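Local coordinates for FERM, RhoGEF and pleckstrin domain-containing protein 2 (Mus musculus, PDB 4GYV) that acts as a guanine nucleotide exchange factor that activates RAC1 and takes part in semaphorin responses, actin remodelling and integrin regulation, at residues Gln101-Thr106 against Thr189-Glu194; Asp56-Phe61 against Ser107-His112; Ile94-Met99 against His182-Ala187. All coordinates share one frame; numbering follows the deposited sequence.

Contact 1: Gln101-Thr106 against Thr189-Glu194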
loop_
_atom_site.group_PDB
_atom_site.type_symbol
_atom_site.label_atom_id
_atom_site.label_comp_id
_atom_site.label_asym_id
_atom_site.label_seq_id
_atom_site.Cartn_x
_atom_site.Cartn_y
_atom_site.Cartn_z
ATOM N N GLN A 101 23.511 -15.483 2.234
ATOM C CA GLN A 101 22.545 -15.965 3.220
ATOM C C GLN A 101 21.589 -16.944 2.578
ATOM O O GLN A 101 21.132 -17.898 3.199
ATOM C CB GLN A 101 21.725 -14.809 3.770
ATOM C CG GLN A 101 22.186 -14.290 5.090
ATOM C CD GLN A 101 21.695 -12.871 5.352
ATOM O OE1 GLN A 101 20.777 -12.373 4.671
ATOM N NE2 GLN A 101 22.319 -12.199 6.334
ATOM N N LEU A 102 21.281 -16.678 1.322
ATOM C CA LEU A 102 20.281 -17.417 0.590
ATOM C C LEU A 102 20.674 -18.882 0.514
ATOM O O LEU A 102 19.817 -19.758 0.447
ATOM C CB LEU A 102 20.174 -16.812 -0.799
ATOM C CG LEU A 102 19.042 -17.200 -1.718
ATOM C CD1 LEU A 102 17.745 -16.946 -1.018
ATOM C CD2 LEU A 102 19.171 -16.349 -2.964
ATOM N N LYS A 103 21.974 -19.148 0.539
ATOM C CA LYS A 103 22.454 -20.517 0.443
ATOM C C LYS A 103 21.881 -21.395 1.548
ATOM O O LYS A 103 21.656 -22.586 1.353
ATOM C CB LYS A 103 23.981 -20.559 0.455
ATOM C CG LYS A 103 24.626 -19.939 -0.769
ATOM C CD LYS A 103 26.136 -20.093 -0.709
ATOM C CE LYS A 103 26.820 -19.416 -1.885
ATOM N NZ LYS A 103 28.302 -19.310 -1.700
ATOM N N GLU A 104 21.622 -20.788 2.696
ATOM C CA GLU A 104 21.052 -21.477 3.847
ATOM C C GLU A 104 19.544 -21.709 3.707
ATOM O O GLU A 104 18.898 -22.206 4.621
ATOM C CB GLU A 104 21.351 -20.679 5.123
ATOM C CG GLU A 104 22.820 -20.503 5.375
ATOM C CD GLU A 104 23.510 -21.832 5.584
ATOM O OE1 GLU A 104 24.207 -22.306 4.656
ATOM O OE2 GLU A 104 23.348 -22.414 6.680
ATOM N N PHE A 105 18.994 -21.357 2.550
ATOM C CA PHE A 105 17.560 -21.491 2.300
ATOM C C PHE A 105 17.226 -22.352 1.082
ATOM O O PHE A 105 16.057 -22.528 0.767
ATOM C CB PHE A 105 16.936 -20.110 2.088
ATOM C CG PHE A 105 16.822 -19.303 3.337
ATOM C CD1 PHE A 105 17.918 -18.652 3.857
ATOM C CD2 PHE A 105 15.615 -19.195 4.001
ATOM C CE1 PHE A 105 17.815 -17.907 5.020
ATOM C CE2 PHE A 105 15.508 -18.447 5.169
ATOM C CZ PHE A 105 16.614 -17.804 5.673
ATOM N N THR A 106 18.239 -22.859 0.382
ATOM C CA THR A 106 18.013 -23.612 -0.845
ATOM C C THR A 106 17.149 -24.857 -0.602
ATOM O O THR A 106 16.386 -25.275 -1.479
ATOM C CB THR A 106 19.335 -24.026 -1.477
ATOM O OG1 THR A 106 20.112 -24.722 -0.502
ATOM C CG2 THR A 106 20.101 -22.825 -1.877
ATOM N N THR A 189 24.462 -17.312 -8.532
ATOM C CA THR A 189 24.633 -18.280 -9.597
ATOM C C THR A 189 24.787 -19.694 -9.031
ATOM O O THR A 189 24.209 -20.652 -9.568
ATOM C CB THR A 189 25.811 -17.920 -10.487
ATOM O OG1 THR A 189 25.530 -16.676 -11.139
ATOM C CG2 THR A 189 26.010 -18.965 -11.517
ATOM N N GLU A 190 25.546 -19.817 -7.940
ATOM C CA GLU A 190 25.649 -21.089 -7.229
ATOM C C GLU A 190 24.269 -21.593 -6.843
ATOM O O GLU A 190 23.958 -22.762 -7.028
ATOM C CB GLU A 190 26.532 -20.972 -5.988
ATOM C CG GLU A 190 27.971 -20.647 -6.316
ATOM C CD GLU A 190 28.893 -20.723 -5.117
ATOM O OE1 GLU A 190 28.385 -21.048 -4.019
ATOM O OE2 GLU A 190 30.115 -20.465 -5.284
ATOM N N VAL A 191 23.436 -20.705 -6.315
ATOM C CA VAL A 191 22.111 -21.091 -5.867
ATOM C C VAL A 191 21.236 -21.546 -7.029
ATOM O O VAL A 191 20.641 -22.619 -6.981
ATOM C CB VAL A 191 21.420 -19.951 -5.124
ATOM C CG1 VAL A 191 19.972 -20.319 -4.825
ATOM C CG2 VAL A 191 22.158 -19.661 -3.847
ATOM N N THR A 192 21.156 -20.733 -8.075
ATOM C CA THR A 192 20.339 -21.097 -9.215
ATOM C C THR A 192 20.839 -22.403 -9.841
ATOM O O THR A 192 20.049 -23.259 -10.214
ATOM C CB THR A 192 20.287 -19.978 -10.260
ATOM O OG1 THR A 192 21.610 -19.665 -10.692
ATOM C CG2 THR A 192 19.677 -18.742 -9.673
ATOM N N THR A 193 22.147 -22.576 -9.942
ATOM C CA THR A 193 22.658 -23.845 -10.430
ATOM C C THR A 193 22.190 -25.051 -9.598
ATOM O O THR A 193 21.852 -26.092 -10.143
ATOM C CB THR A 193 24.182 -23.849 -10.489
ATOM O OG1 THR A 193 24.612 -22.786 -11.339
ATOM C CG2 THR A 193 24.672 -25.149 -11.040
ATOM N N GLU A 194 22.167 -24.908 -8.280
ATOM C CA GLU A 194 21.762 -26.011 -7.426
ATOM C C GLU A 194 20.273 -26.263 -7.556
ATOM O O GLU A 194 19.787 -27.363 -7.312
ATOM C CB GLU A 194 22.103 -25.735 -5.969
ATOM C CG GLU A 194 21.884 -26.939 -5.081
ATOM C CD GLU A 194 22.027 -26.624 -3.615
ATOM O OE1 GLU A 194 22.136 -27.578 -2.814
ATOM O OE2 GLU A 194 22.025 -25.424 -3.265
#
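The backbones of Lys-103 and Val-191 come nearest each other, with CA of Lys-103 6.3 Å from CA of Val-191. Residues Thr-189 to Glu-194 form the C-terminal end of helix 178-194. Segment 101-106 runs from the end region of helix 92-102 to Thr-106, where the next short helix starts, and Phe-105 sits at its N-cap position. A helix end therefore faces the junction between two helices.

Val-191 carries the middle of the contact. Its CG1 is anti to the backbone N (chi1 173°) and CG2 is beside it, which divides the methyls between two partners. CG2 of Val-191 packs 4.0 Å from CG of Lys-103. CG1 of Val-191 meets CG2 of Thr-106 at 3.9 Å. Leu-102 adds its CD2 at the limit of contact, 4.5 Å from CG1 of Val-191.

Beyond CG the Lys-103 chain is extended, so its ammonium group reaches past Val-191 to Glu-190. NZ of Lys-103 lies 2.9 Å from OE1 of Glu-190, in a hydrogen-bonded salt bridge. The ammonium comes from above the carboxylate plane, 48° out of it. Glu-190 is exposed, so the bridge lies at the outer margin.

At the other end, OG1 of Thr-106 turns back to its own segment and donates to O of Lys-103 at 3.2 Å. The extended chain of Glu-194 meets Thr-106 at about a right angle, and its OE2 packs 3.4 Å from OG1 of Thr-106.

Leu-157 of helix 152-170 touches both Leu-102 and Val-191. The arrangement belongs to the elongated, all-helical DH (RhoGEF) fold. Here the junction at residues 102-106 packs on the end of helix 178-194.

Contact 2: Asp56-Phe61 against Ser107-His112; sequences DPVYEF and SYFQRH
Tyr-108 lies against Pro-57 and Val-58, and it can be followed outward from its CB. That CB is 4.2 Å from CG2 of Val-58. With CG anti to the carbonyl carbon (chi1 -56°), the ring then turns one face to Pro-57. CD2 and CE2 of Tyr-108 lie by CB of Pro-57, with CE2 3.6 Å from it. CD1 and CE1 lie by CG of Pro-57. CZ of Tyr-108 is 3.7 Å from CG of Pro-57, and the hydroxyl OH is 4.1 Å from the same CG. CG of Pro-57 sits over the ring centre, 12° off the normal, in a CH-pi contact.

A second CH-pi contact lies beside the first. CG2 of Val-58 stands over one face of the Phe-109 ring, 3.9 Å from its centroid and displaced toward the rim, with CZ of Phe-109 the nearest ring atom at 3.6 Å. The CG1 methyl of Val-58 also touches the outer end of this ring. His-112 adds a marginal contact to CG2 of Val-58, while its NE2 is hydrogen-bonded to O of Asn-54.

No hydrogen bond joins the two segments. The contact sets the start of helix 56-77 against the short helix 106-110 and the turn after it. Around them, Tyr-22 of helix 7-39 touches Val-58. Phe-109 reaches Leu-102 of helix 92-102 and Pro-153, Val-154 and Leu-157 of helix 152-170.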
loop_
_atom_site.group_PDB
_atom_site.type_symbol
_atom_site.label_atom_id
_atom_site.label_comp_id
_atom_site.label_asym_id
_atom_site.label_seq_id
_atom_site.Cartn_x
_atom_site.Cartn_y
_atom_site.Cartn_z
ATOM N N ASP A 56 7.217 -20.004 4.692
ATOM C CA ASP A 56 7.477 -19.164 5.859
ATOM C C ASP A 56 8.923 -18.702 6.017
ATOM O O ASP A 56 9.162 -17.508 6.220
ATOM C CB ASP A 56 7.027 -19.836 7.148
ATOM C CG ASP A 56 5.535 -19.706 7.399
ATOM O OD1 ASP A 56 4.876 -18.838 6.774
ATOM O OD2 ASP A 56 5.032 -20.485 8.247
ATOM N N PRO A 57 9.896 -19.631 5.922
ATOM C CA PRO A 57 11.287 -19.159 6.036
ATOM C C PRO A 57 11.728 -18.308 4.840
ATOM O O PRO A 57 12.481 -17.361 5.029
ATOM C CB PRO A 57 12.105 -20.458 6.063
ATOM C CG PRO A 57 11.141 -21.551 6.187
ATOM C CD PRO A 57 9.842 -21.075 5.645
ATOM N N VAL A 58 11.285 -18.670 3.635
ATOM C CA VAL A 58 11.568 -17.892 2.443
ATOM C C VAL A 58 11.080 -16.460 2.620
ATOM O O VAL A 58 11.803 -15.503 2.316
ATOM C CB VAL A 58 10.899 -18.510 1.191
ATOM C CG1 VAL A 58 10.767 -17.481 0.061
ATOM C CG2 VAL A 58 11.663 -19.720 0.728
ATOM N N TYR A 59 9.860 -16.307 3.122
ATOM C CA TYR A 59 9.341 -14.972 3.400
ATOM C C TYR A 59 10.215 -14.203 4.408
ATOM O O TYR A 59 10.507 -13.024 4.211
ATOM C CB TYR A 59 7.904 -15.054 3.880
ATOM C CG TYR A 59 7.255 -13.735 4.178
ATOM C CD1 TYR A 59 7.360 -13.154 5.436
ATOM C CD2 TYR A 59 6.504 -13.082 3.214
ATOM C CE1 TYR A 59 6.756 -11.944 5.718
ATOM C CE2 TYR A 59 5.876 -11.873 3.494
ATOM C CZ TYR A 59 6.010 -11.309 4.744
ATOM O OH TYR A 59 5.398 -10.107 5.012
ATOM N N GLU A 60 10.650 -14.863 5.475
ATOM C CA GLU A 60 11.520 -14.188 6.432
ATOM C C GLU A 60 12.783 -13.669 5.761
ATOM O O GLU A 60 13.223 -12.557 6.034
ATOM C CB GLU A 60 11.885 -15.094 7.601
ATOM C CG GLU A 60 10.745 -15.298 8.542
ATOM C CD GLU A 60 11.082 -16.257 9.660
ATOM O OE1 GLU A 60 12.311 -16.439 9.927
ATOM O OE2 GLU A 60 10.107 -16.814 10.249
ATOM N N PHE A 61 13.358 -14.480 4.883
ATOM C CA PHE A 61 14.557 -14.082 4.191
ATOM C C PHE A 61 14.358 -12.791 3.397
ATOM O O PHE A 61 15.126 -11.823 3.548
ATOM C CB PHE A 61 15.049 -15.169 3.252
ATOM C CG PHE A 61 16.045 -14.664 2.283
ATOM C CD1 PHE A 61 17.373 -14.540 2.661
ATOM C CD2 PHE A 61 15.649 -14.233 1.019
ATOM C CE1 PHE A 61 18.306 -14.033 1.790
ATOM C CE2 PHE A 61 16.572 -13.719 0.140
ATOM C CZ PHE A 61 17.911 -13.616 0.525
ATOM N N SER A 107 17.268 -25.433 0.595
ATOM C CA SER A 107 16.484 -26.598 0.984
ATOM C C SER A 107 14.992 -26.359 0.753
ATOM O O SER A 107 14.260 -27.230 0.288
ATOM C CB SER A 107 16.708 -26.889 2.462
ATOM O OG SER A 107 17.813 -26.147 2.936
ATOM N N TYR A 108 14.532 -25.173 1.100
ATOM C CA TYR A 108 13.121 -24.915 1.034
ATOM C C TYR A 108 12.692 -24.784 -0.413
ATOM O O TYR A 108 11.695 -25.379 -0.824
ATOM C CB TYR A 108 12.789 -23.647 1.808
ATOM C CG TYR A 108 13.252 -23.690 3.232
ATOM C CD1 TYR A 108 12.716 -24.598 4.108
ATOM C CD2 TYR A 108 14.199 -22.803 3.712
ATOM C CE1 TYR A 108 13.119 -24.651 5.418
ATOM C CE2 TYR A 108 14.610 -22.845 5.034
ATOM C CZ TYR A 108 14.063 -23.784 5.876
ATOM O OH TYR A 108 14.424 -23.875 7.194
ATOM N N PHE A 109 13.442 -24.000 -1.180
ATOM C CA PHE A 109 13.104 -23.781 -2.579
ATOM C C PHE A 109 13.060 -25.131 -3.281
ATOM O O PHE A 109 12.185 -25.408 -4.093
ATOM C CB PHE A 109 14.133 -22.864 -3.244
ATOM C CG PHE A 109 14.058 -21.443 -2.782
ATOM C CD1 PHE A 109 13.107 -20.581 -3.301
ATOM C CD2 PHE A 109 14.939 -20.961 -1.831
ATOM C CE1 PHE A 109 13.026 -19.259 -2.870
ATOM C CE2 PHE A 109 14.861 -19.642 -1.398
ATOM C CZ PHE A 109 13.896 -18.796 -1.915
ATOM N N GLN A 110 13.998 -25.985 -2.920
ATOM C CA GLN A 110 14.110 -27.305 -3.507
ATOM C C GLN A 110 12.852 -28.156 -3.321
ATOM O O GLN A 110 12.624 -29.080 -4.082
ATOM C CB GLN A 110 15.305 -28.028 -2.899
ATOM C CG GLN A 110 15.863 -29.088 -3.760
ATOM C CD GLN A 110 17.034 -28.589 -4.541
ATOM O OE1 GLN A 110 18.102 -28.357 -3.972
ATOM N NE2 GLN A 110 16.856 -28.413 -5.859
ATOM N N ARG A 111 12.036 -27.855 -2.318
ATOM C CA ARG A 111 10.840 -28.665 -2.072
ATOM C C ARG A 111 9.586 -28.117 -2.758
ATOM O O ARG A 111 8.529 -28.740 -2.711
ATOM C CB ARG A 111 10.609 -28.916 -0.567
ATOM C CG ARG A 111 11.582 -29.921 0.020
ATOM C CD ARG A 111 11.490 -30.028 1.530
ATOM N NE ARG A 111 12.524 -30.911 2.083
ATOM C CZ ARG A 111 12.502 -32.249 2.003
ATOM N NH1 ARG A 111 13.483 -32.982 2.544
ATOM N NH2 ARG A 111 11.494 -32.860 1.381
ATOM N N HIS A 112 9.711 -26.978 -3.430
ATOM C CA HIS A 112 8.538 -26.323 -4.004
ATOM C C HIS A 112 7.821 -27.115 -5.072
ATOM O O HIS A 112 6.605 -27.132 -5.092
ATOM C CB HIS A 112 8.859 -24.921 -4.514
ATOM C CG HIS A 112 9.103 -23.928 -3.419
ATOM N ND1 HIS A 112 9.375 -22.601 -3.663
ATOM C CD2 HIS A 112 9.134 -24.079 -2.074
ATOM C CE1 HIS A 112 9.549 -21.975 -2.512
ATOM N NE2 HIS A 112 9.398 -22.847 -1.533
#

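Contact 3: Ile94-Met99 against His182-Ala187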
loop_
_atom_site.group_PDB
_atom_site.type_symbol
_atom_site.label_atom_id
_atom_site.label_comp_id
_atom_site.label_asym_id
_atom_site.label_seq_id
_atom_site.Cartn_x
_atom_site.Cartn_y
_atom_site.Cartn_z
ATOM N N ILE A 94 25.309 -5.267 0.252
ATOM C CA ILE A 94 24.052 -5.806 0.731
ATOM C C ILE A 94 23.671 -7.053 -0.073
ATOM O O ILE A 94 23.368 -8.097 0.501
ATOM C CB ILE A 94 22.962 -4.723 0.683
ATOM C CG1 ILE A 94 23.331 -3.610 1.652
ATOM C CG2 ILE A 94 21.581 -5.280 1.018
ATOM C CD1 ILE A 94 22.342 -2.537 1.699
ATOM N N LEU A 95 23.725 -6.942 -1.394
ATOM C CA LEU A 95 23.478 -8.079 -2.268
ATOM C C LEU A 95 24.355 -9.266 -1.906
ATOM O O LEU A 95 23.910 -10.418 -1.885
ATOM C CB LEU A 95 23.737 -7.694 -3.721
ATOM C CG LEU A 95 22.860 -6.566 -4.245
ATOM C CD1 LEU A 95 23.208 -6.263 -5.670
ATOM C CD2 LEU A 95 21.398 -6.933 -4.124
ATOM N N LEU A 96 25.614 -8.990 -1.633
ATOM C CA LEU A 96 26.545 -10.063 -1.384
ATOM C C LEU A 96 26.214 -10.734 -0.078
ATOM O O LEU A 96 26.256 -11.947 0.022
ATOM C CB LEU A 96 27.948 -9.520 -1.327
ATOM C CG LEU A 96 29.001 -10.468 -0.784
ATOM C CD1 LEU A 96 29.152 -11.623 -1.721
ATOM C CD2 LEU A 96 30.295 -9.717 -0.631
ATOM N N ARG A 97 25.899 -9.939 0.932
ATOM C CA ARG A 97 25.533 -10.503 2.224
ATOM C C ARG A 97 24.295 -11.400 2.046
ATOM O O ARG A 97 24.299 -12.566 2.417
ATOM C CB ARG A 97 25.311 -9.390 3.262
ATOM C CG ARG A 97 24.844 -9.866 4.641
ATOM C CD ARG A 97 24.911 -8.780 5.723
ATOM N NE ARG A 97 24.037 -7.642 5.444
ATOM C CZ ARG A 97 24.463 -6.405 5.170
ATOM N NH1 ARG A 97 23.583 -5.430 4.926
ATOM N NH2 ARG A 97 25.767 -6.127 5.149
ATOM N N ASN A 98 23.254 -10.868 1.432
ATOM C CA ASN A 98 22.037 -11.643 1.222
ATOM C C ASN A 98 22.149 -12.818 0.244
ATOM O O ASN A 98 21.545 -13.858 0.480
ATOM C CB ASN A 98 20.862 -10.726 0.864
ATOM C CG ASN A 98 20.519 -9.790 1.987
ATOM O OD1 ASN A 98 19.604 -10.055 2.764
ATOM N ND2 ASN A 98 21.286 -8.707 2.117
HETATM N N MSE A 99 22.918 -12.685 -0.835
HETATM C CA MSE A 99 23.078 -13.839 -1.715
HETATM C C MSE A 99 23.778 -14.977 -0.983
HETATM O O MSE A 99 23.412 -16.133 -1.134
HETATM C CB MSE A 99 23.778 -13.492 -3.022
HETATM C CG MSE A 99 22.991 -12.547 -3.933
HETATM SE SE MSE A 99 21.056 -12.884 -4.197
HETATM C CE MSE A 99 20.335 -11.606 -2.978
ATOM N N HIS A 182 30.361 -8.776 -8.060
ATOM C CA HIS A 182 30.839 -9.983 -8.707
ATOM C C HIS A 182 30.753 -11.150 -7.745
ATOM O O HIS A 182 30.330 -12.245 -8.118
ATOM C CB HIS A 182 32.258 -9.798 -9.257
ATOM C CG HIS A 182 32.289 -9.248 -10.653
ATOM N ND1 HIS A 182 32.532 -10.037 -11.759
ATOM C CD2 HIS A 182 32.084 -7.994 -11.126
ATOM C CE1 HIS A 182 32.484 -9.291 -12.851
ATOM N NE2 HIS A 182 32.213 -8.048 -12.494
ATOM N N GLU A 183 31.127 -10.905 -6.498
ATOM C CA GLU A 183 31.027 -11.929 -5.471
ATOM C C GLU A 183 29.583 -12.398 -5.313
ATOM O O GLU A 183 29.305 -13.596 -5.300
ATOM C CB GLU A 183 31.591 -11.414 -4.145
ATOM C CG GLU A 183 33.012 -11.837 -3.891
ATOM C CD GLU A 183 33.189 -13.324 -4.109
ATOM O OE1 GLU A 183 34.140 -13.717 -4.827
ATOM O OE2 GLU A 183 32.364 -14.099 -3.570
ATOM N N ALA A 184 28.669 -11.440 -5.220
ATOM C CA ALA A 184 27.248 -11.723 -5.077
ATOM C C ALA A 184 26.697 -12.510 -6.269
ATOM O O ALA A 184 25.895 -13.430 -6.102
ATOM C CB ALA A 184 26.476 -10.424 -4.900
ATOM N N LEU A 185 27.119 -12.139 -7.472
ATOM C CA LEU A 185 26.651 -12.833 -8.652
ATOM C C LEU A 185 27.095 -14.286 -8.620
ATOM O O LEU A 185 26.358 -15.194 -9.036
ATOM C CB LEU A 185 27.186 -12.170 -9.904
ATOM C CG LEU A 185 26.837 -12.902 -11.198
ATOM C CD1 LEU A 185 25.350 -13.088 -11.341
ATOM C CD2 LEU A 185 27.375 -12.136 -12.368
ATOM N N LYS A 186 28.308 -14.500 -8.127
ATOM C CA LYS A 186 28.845 -15.844 -8.018
ATOM C C LYS A 186 27.959 -16.631 -7.058
ATOM O O LYS A 186 27.603 -17.766 -7.327
ATOM C CB LYS A 186 30.299 -15.794 -7.548
ATOM C CG LYS A 186 30.989 -17.145 -7.427
ATOM C CD LYS A 186 32.399 -16.970 -6.844
ATOM C CE LYS A 186 33.041 -18.291 -6.419
ATOM N NZ LYS A 186 34.461 -18.108 -5.967
ATOM N N ALA A 187 27.559 -15.991 -5.966
ATOM C CA ALA A 187 26.726 -16.630 -4.957
ATOM C C ALA A 187 25.347 -17.050 -5.475
ATOM O O ALA A 187 24.935 -18.197 -5.315
ATOM C CB ALA A 187 26.568 -15.706 -3.780
#
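Leu-96 lies alongside Glu-183, the two side chains pointing the same way, with CD1 of Leu-96 3.4 Å from CB of Glu-183. Its CG is anti to the backbone N (chi1 167°), and this carries the branched end across to the other helix. CD1 of Leu-96 also reaches N of Ala-184.

Ala-184 is the closest point of the backbones. Its CA is 4.1 Å from CA of Leu-96, and its CB sits 3.5 Å from that same CA of Leu-96. The small methyl thus packs on main chain as well as on side chain. CB of Leu-95 is 4.0 Å from CB of Ala-184.

One turn further on, Ala-187 makes a looser contact, chiefly between side chains. Its CB is 3.6 Å from CB of Met-99, a selenomethionine. CG of Met-99 passes 3.7 Å from O of Ala-184. Beyond CG the chain bends, and its SE end leads away from segment 182-187.

No hydrogen bond crosses between the segments. The axes of the two six-residue segments approach to 8.1 Å and run in nearly the same direction, 25° apart. The small alanine side chains at both near points are consistent with this approach.

On the far side of helix 92-102, Arg-97 and Asn-98 are held by Glu-68 of helix 56-77. Leu-95 and Met-99 extend to helix 152-170. The contact thus sets helices 92-102 and 178-194 side by side, nearly parallel at these segments, within the long helical bundle of the DH domain.

In the fold
From the N terminus, the chain enters contact 2 first, at residues 56-61. It next passes through 94-99 and 101-106, the first halves of contacts 3 and 1, on and just beyond helix 92-102. At 107-112 it closes contact 2, a loop of 45 intervening residues. The chain later enters helix 178-194, closing contact 3 at 182-187 and contact 1 at 189-194. In each of these, 82 residues lie between the segments. All three pairs cross and none nests. Contacts 1 and 3 lie on the same helix pair, their centres 11 Å apart. The rings of Phe-61 and Phe-105 link contacts 1 and 2. Together the three contacts tie helices 56-77, 92-102, 106-110 and 178-194.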